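Local coordinates for protein phosphatase 2C (Toxoplasma gondii, PDB 3D8K) that probably removes phosphate from phosphoserine and phosphothreonine residues of other proteins, as a manganese-dependent member of the PP2C family of phosphatases, at residues C[63-68]-C[97-102]; C[119-122]-C[127-130]. One frame throughout, in Å; residues are numbered along the deposited sequence.

Two peripheral contacts of one chain illustrate packing at separate places of the PP2C fold. Contact 1 comes first along the chain and is complete before contact 2 begins; strand 106-115 of the six-stranded antiparallel sheet lies between them. Contact 1 sets helix 61-74 against the loop that follows helix 82-97. Contact 2 brings together the strands of the hairpin 120-124/127-129, which sits beside strand 253-259 at the edge of that same sheet. Their centres are 35 Å apart, on opposite sides of the chain's centre, and their nearest atoms about 23 Å apart, so each is a separate piece of packing within the one PPM-type phosphatase region.

Contact 1 of 2, residues C[63-68]-C[97-102]; sequences AMWLAQ and RAANLP
The carbonyl oxygen of Trp-65, the residue that faces both Ala-99 and Leu-101, is approached by two donors. The side-chain amide ND2 of Asn-69, one turn further along the helix, donates a hydrogen bond to it, and the backbone N of Gln-68 adds a weak one, 3.3 Å from Trp-65 O. Across the contact itself the meeting is apolar. Trp-65 points its CB at the loop 97-102, and with CG opposite the backbone N (chi1 180°) the indole continues outward in that direction. Leu-101 meets the root of this side chain: its CD1 branch lies 3.7 Å from Trp-65 CB and 4.2 Å from Trp-65 CG, and the two side chains run at about a right angle to each other. Further out along the five-membered ring, the Ala-99 methyl CB comes within 4.0 Å of Trp-65 NE1, an obliquely placed neighbour. The two segments bury 106 Å² between them, at the protein surface.

The loop begins where helix 82-97 ends. A type I turn runs from Arg-97 to Asn-100, closed by the bond from Asn-100 N to Arg-97 O (3.3 Å), and Asn-100 then leaves helical geometry with a positive phi of 45°. Ala-99, within the turn, and Leu-101, just after Asn-100, both point their CB toward helix 61-74. In the PP2C fold, helices pack in antiparallel pairs on the outside of the beta sandwich, and 61-74 and 82-97 form such a pair here, with Ala-63 and Ala-67 touching Val-35 of the six-stranded sheet. Asp-95 and Leu-96 of the second helix also touch the indole, and His-61 and Ser-62, at the start of helix 61-74, touch Leu-101.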
loop_
_atom_site.group_PDB
_atom_site.type_symbol
_atom_site.label_atom_id
_atom_site.label_comp_id
_atom_site.label_asym_id
_atom_site.label_seq_id
_atom_site.Cartn_x
_atom_site.Cartn_y
_atom_site.Cartn_z
ATOM N N ALA C 63 33.286 -7.629 12.982
ATOM C CA ALA C 63 32.064 -8.407 12.859
ATOM C C ALA C 63 30.876 -7.441 12.857
ATOM O O ALA C 63 30.036 -7.474 11.963
ATOM C CB ALA C 63 31.950 -9.355 14.016
HETATM N N MSE C 64 30.846 -6.562 13.855
HETATM C CA MSE C 64 29.772 -5.578 14.035
HETATM C C MSE C 64 29.521 -4.615 12.883
HETATM O O MSE C 64 28.421 -4.108 12.748
HETATM C CB MSE C 64 30.000 -4.770 15.313
HETATM C CG MSE C 64 28.853 -3.870 15.658
HETATM SE SE MSE C 64 27.141 -4.857 15.897
HETATM C CE MSE C 64 27.566 -5.654 17.675
ATOM N N TRP C 65 30.536 -4.362 12.067
ATOM C CA TRP C 65 30.397 -3.473 10.917
ATOM C C TRP C 65 29.658 -4.268 9.856
ATOM O O TRP C 65 28.754 -3.781 9.175
ATOM C CB TRP C 65 31.778 -3.103 10.383
ATOM C CG TRP C 65 31.752 -2.199 9.194
ATOM C CD1 TRP C 65 31.723 -0.840 9.199
ATOM C CD2 TRP C 65 31.743 -2.592 7.818
ATOM N NE1 TRP C 65 31.701 -0.359 7.917
ATOM C CE2 TRP C 65 31.718 -1.420 7.041
ATOM C CE3 TRP C 65 31.772 -3.835 7.160
ATOM C CZ2 TRP C 65 31.697 -1.434 5.644
ATOM C CZ3 TRP C 65 31.753 -3.857 5.765
ATOM C CH2 TRP C 65 31.723 -2.661 5.021
ATOM N N LEU C 66 30.075 -5.516 9.725
ATOM C CA LEU C 66 29.488 -6.416 8.758
ATOM C C LEU C 66 28.012 -6.668 9.029
ATOM O O LEU C 66 27.169 -6.498 8.151
ATOM C CB LEU C 66 30.248 -7.736 8.776
ATOM C CG LEU C 66 31.703 -7.658 8.329
ATOM C CD1 LEU C 66 32.378 -8.971 8.639
ATOM C CD2 LEU C 66 31.784 -7.340 6.856
ATOM N N ALA C 67 27.708 -7.079 10.253
ATOM C CA ALA C 67 26.337 -7.371 10.636
ATOM C C ALA C 67 25.390 -6.191 10.428
ATOM O O ALA C 67 24.194 -6.396 10.216
ATOM C CB ALA C 67 26.287 -7.843 12.084
ATOM N N GLN C 68 25.907 -4.965 10.478
ATOM C CA GLN C 68 25.049 -3.803 10.276
ATOM C C GLN C 68 25.190 -3.140 8.900
ATOM O O GLN C 68 24.527 -2.148 8.612
ATOM C CB GLN C 68 25.270 -2.782 11.395
ATOM C CG GLN C 68 26.680 -2.233 11.515
ATOM C CD GLN C 68 27.041 -1.894 12.962
ATOM O OE1 GLN C 68 28.130 -1.379 13.243
ATOM N NE2 GLN C 68 26.128 -2.198 13.888
ATOM N N ARG C 97 37.919 -2.352 4.496
ATOM C CA ARG C 97 39.314 -1.947 4.619
ATOM C C ARG C 97 39.418 -0.433 4.875
ATOM O O ARG C 97 40.290 0.032 5.619
ATOM C CB ARG C 97 40.066 -2.323 3.346
ATOM C CG ARG C 97 41.331 -1.533 3.123
ATOM C CD ARG C 97 42.418 -2.389 2.495
ATOM N NE ARG C 97 41.945 -3.150 1.345
ATOM C CZ ARG C 97 42.649 -4.114 0.760
ATOM N NH1 ARG C 97 43.851 -4.427 1.224
ATOM N NH2 ARG C 97 42.154 -4.772 -0.282
ATOM N N ALA C 98 38.508 0.328 4.269
ATOM C CA ALA C 98 38.475 1.779 4.417
ATOM C C ALA C 98 37.894 2.223 5.756
ATOM O O ALA C 98 38.023 3.379 6.149
ATOM C CB ALA C 98 37.678 2.390 3.281
ATOM N N ALA C 99 37.239 1.310 6.454
ATOM C CA ALA C 99 36.662 1.634 7.750
ATOM C C ALA C 99 37.771 1.608 8.792
ATOM O O ALA C 99 37.570 1.965 9.943
ATOM C CB ALA C 99 35.580 0.614 8.110
ATOM N N ASN C 100 38.950 1.170 8.376
ATOM C CA ASN C 100 40.092 1.084 9.273
ATOM C C ASN C 100 39.702 0.454 10.618
ATOM O O ASN C 100 39.890 1.052 11.671
ATOM C CB ASN C 100 40.706 2.483 9.513
ATOM C CG ASN C 100 41.105 3.203 8.213
ATOM O OD1 ASN C 100 41.936 2.714 7.441
ATOM N ND2 ASN C 100 40.511 4.379 7.980
ATOM N N LEU C 101 39.144 -0.747 10.589
ATOM C CA LEU C 101 38.791 -1.409 11.836
ATOM C C LEU C 101 39.824 -2.488 12.109
ATOM O O LEU C 101 40.476 -2.978 11.188
ATOM C CB LEU C 101 37.416 -2.052 11.744
ATOM C CG LEU C 101 36.246 -1.122 11.465
ATOM C CD1 LEU C 101 34.956 -1.851 11.813
ATOM C CD2 LEU C 101 36.370 0.142 12.296
ATOM N N PRO C 102 39.997 -2.869 13.382
ATOM C CA PRO C 102 40.961 -3.905 13.772
ATOM C C PRO C 102 40.625 -5.278 13.165
ATOM O O PRO C 102 40.072 -6.138 13.847
ATOM C CB PRO C 102 40.850 -3.915 15.292
ATOM C CG PRO C 102 40.450 -2.510 15.618
ATOM C CD PRO C 102 39.427 -2.207 14.565
#

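Contact 2 of 2, residues C[119-122]-C[127-130]; sequences TEAR and QIVP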
loop_
_atom_site.group_PDB
_atom_site.type_symbol
_atom_site.label_atom_id
_atom_site.label_comp_id
_atom_site.label_asym_id
_atom_site.label_seq_id
_atom_site.Cartn_x
_atom_site.Cartn_y
_atom_site.Cartn_z
ATOM N N THR C 119 11.154 -26.600 -10.673
ATOM C CA THR C 119 11.322 -27.207 -11.994
ATOM C C THR C 119 12.333 -28.354 -11.995
ATOM O O THR C 119 11.966 -29.505 -11.788
ATOM C CB THR C 119 11.750 -26.142 -12.997
ATOM O OG1 THR C 119 12.923 -25.469 -12.516
ATOM C CG2 THR C 119 10.642 -25.126 -13.165
ATOM N N GLU C 120 13.603 -28.050 -12.230
ATOM C CA GLU C 120 14.606 -29.097 -12.229
ATOM C C GLU C 120 16.043 -28.599 -12.141
ATOM O O GLU C 120 16.326 -27.426 -12.386
ATOM C CB GLU C 120 14.436 -29.969 -13.463
ATOM C CG GLU C 120 14.240 -29.193 -14.742
ATOM C CD GLU C 120 14.092 -30.101 -15.960
ATOM O OE1 GLU C 120 13.789 -29.571 -17.049
ATOM O OE2 GLU C 120 14.279 -31.335 -15.838
ATOM N N ALA C 121 16.945 -29.508 -11.783
ATOM C CA ALA C 121 18.353 -29.186 -11.640
ATOM C C ALA C 121 19.208 -30.449 -11.665
ATOM O O ALA C 121 18.717 -31.544 -11.414
ATOM C CB ALA C 121 18.574 -28.438 -10.331
ATOM N N ARG C 122 20.487 -30.303 -11.988
ATOM C CA ARG C 122 21.369 -31.454 -11.994
ATOM C C ARG C 122 21.811 -31.486 -10.554
ATOM O O ARG C 122 22.275 -30.488 -10.027
ATOM C CB ARG C 122 22.524 -31.232 -12.964
ATOM C CG ARG C 122 22.020 -30.935 -14.367
ATOM C CD ARG C 122 23.138 -30.842 -15.380
ATOM N NE ARG C 122 22.963 -29.705 -16.280
ATOM C CZ ARG C 122 23.132 -28.433 -15.926
ATOM N NH1 ARG C 122 23.488 -28.120 -14.680
ATOM N NH2 ARG C 122 22.955 -27.470 -16.823
ATOM N N GLN C 127 22.715 -31.631 -3.170
ATOM C CA GLN C 127 23.384 -30.410 -3.586
ATOM C C GLN C 127 23.029 -30.136 -5.022
ATOM O O GLN C 127 23.006 -31.032 -5.836
ATOM C CB GLN C 127 24.899 -30.531 -3.469
ATOM C CG GLN C 127 25.599 -29.167 -3.329
ATOM C CD GLN C 127 27.102 -29.271 -3.056
ATOM O OE1 GLN C 127 27.582 -30.228 -2.433
ATOM N NE2 GLN C 127 27.842 -28.268 -3.499
ATOM N N ILE C 128 22.737 -28.890 -5.334
ATOM C CA ILE C 128 22.401 -28.540 -6.695
ATOM C C ILE C 128 23.669 -28.106 -7.420
ATOM O O ILE C 128 24.347 -27.154 -7.010
ATOM C CB ILE C 128 21.350 -27.414 -6.708
ATOM C CG1 ILE C 128 20.046 -27.945 -6.104
ATOM C CG2 ILE C 128 21.154 -26.891 -8.119
ATOM C CD1 ILE C 128 18.974 -26.919 -5.951
ATOM N N VAL C 129 24.014 -28.836 -8.474
ATOM C CA VAL C 129 25.196 -28.502 -9.258
ATOM C C VAL C 129 24.840 -27.294 -10.113
ATOM O O VAL C 129 23.789 -27.254 -10.750
ATOM C CB VAL C 129 25.634 -29.683 -10.165
ATOM C CG1 VAL C 129 26.820 -29.273 -11.025
ATOM C CG2 VAL C 129 26.003 -30.884 -9.311
ATOM N N PRO C 130 25.702 -26.281 -10.116
ATOM C CA PRO C 130 25.436 -25.079 -10.904
ATOM C C PRO C 130 25.708 -25.260 -12.380
ATOM O O PRO C 130 26.497 -26.117 -12.777
ATOM C CB PRO C 130 26.360 -24.051 -10.271
ATOM C CG PRO C 130 27.523 -24.873 -9.864
ATOM C CD PRO C 130 26.887 -26.099 -9.263
#
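The short axes of strands 120-122 and 127-129 approach to 5.8 Å and make an angle of 82°, far from the reversal of a flat antiparallel pair. The backbone bond that joins the strands runs from Val-129 N to Arg-122 O, 2.9 Å long and moderately bent at the hydrogen (149°), with the donor in the plane of the carbonyl group. The Val-129 CB also rests against that oxygen, 3.5 Å from Arg-122 O. These are the arms of a beta hairpin, whose first strand pairs again on its other flank through Ala-121 and Met-153 of strand 150-154. The second strand reaches the six-stranded sheet through Ile-128, bonded backbone to backbone with Thr-256.

Among the side chains, the Ala-121 methyl meets the CG2 branch of Ile-128, CB to CG2 3.7 Å, where that branch stands opposite the Ile-128 backbone N. The Arg-122 chain bends at its third torsion and brings its guanidinium edge-on toward Val-129 O, yet NH1 stays 4.0 Å from that oxygen, too far for a hydrogen bond. Arg-122 also packs on Gly-132 of the second subunit.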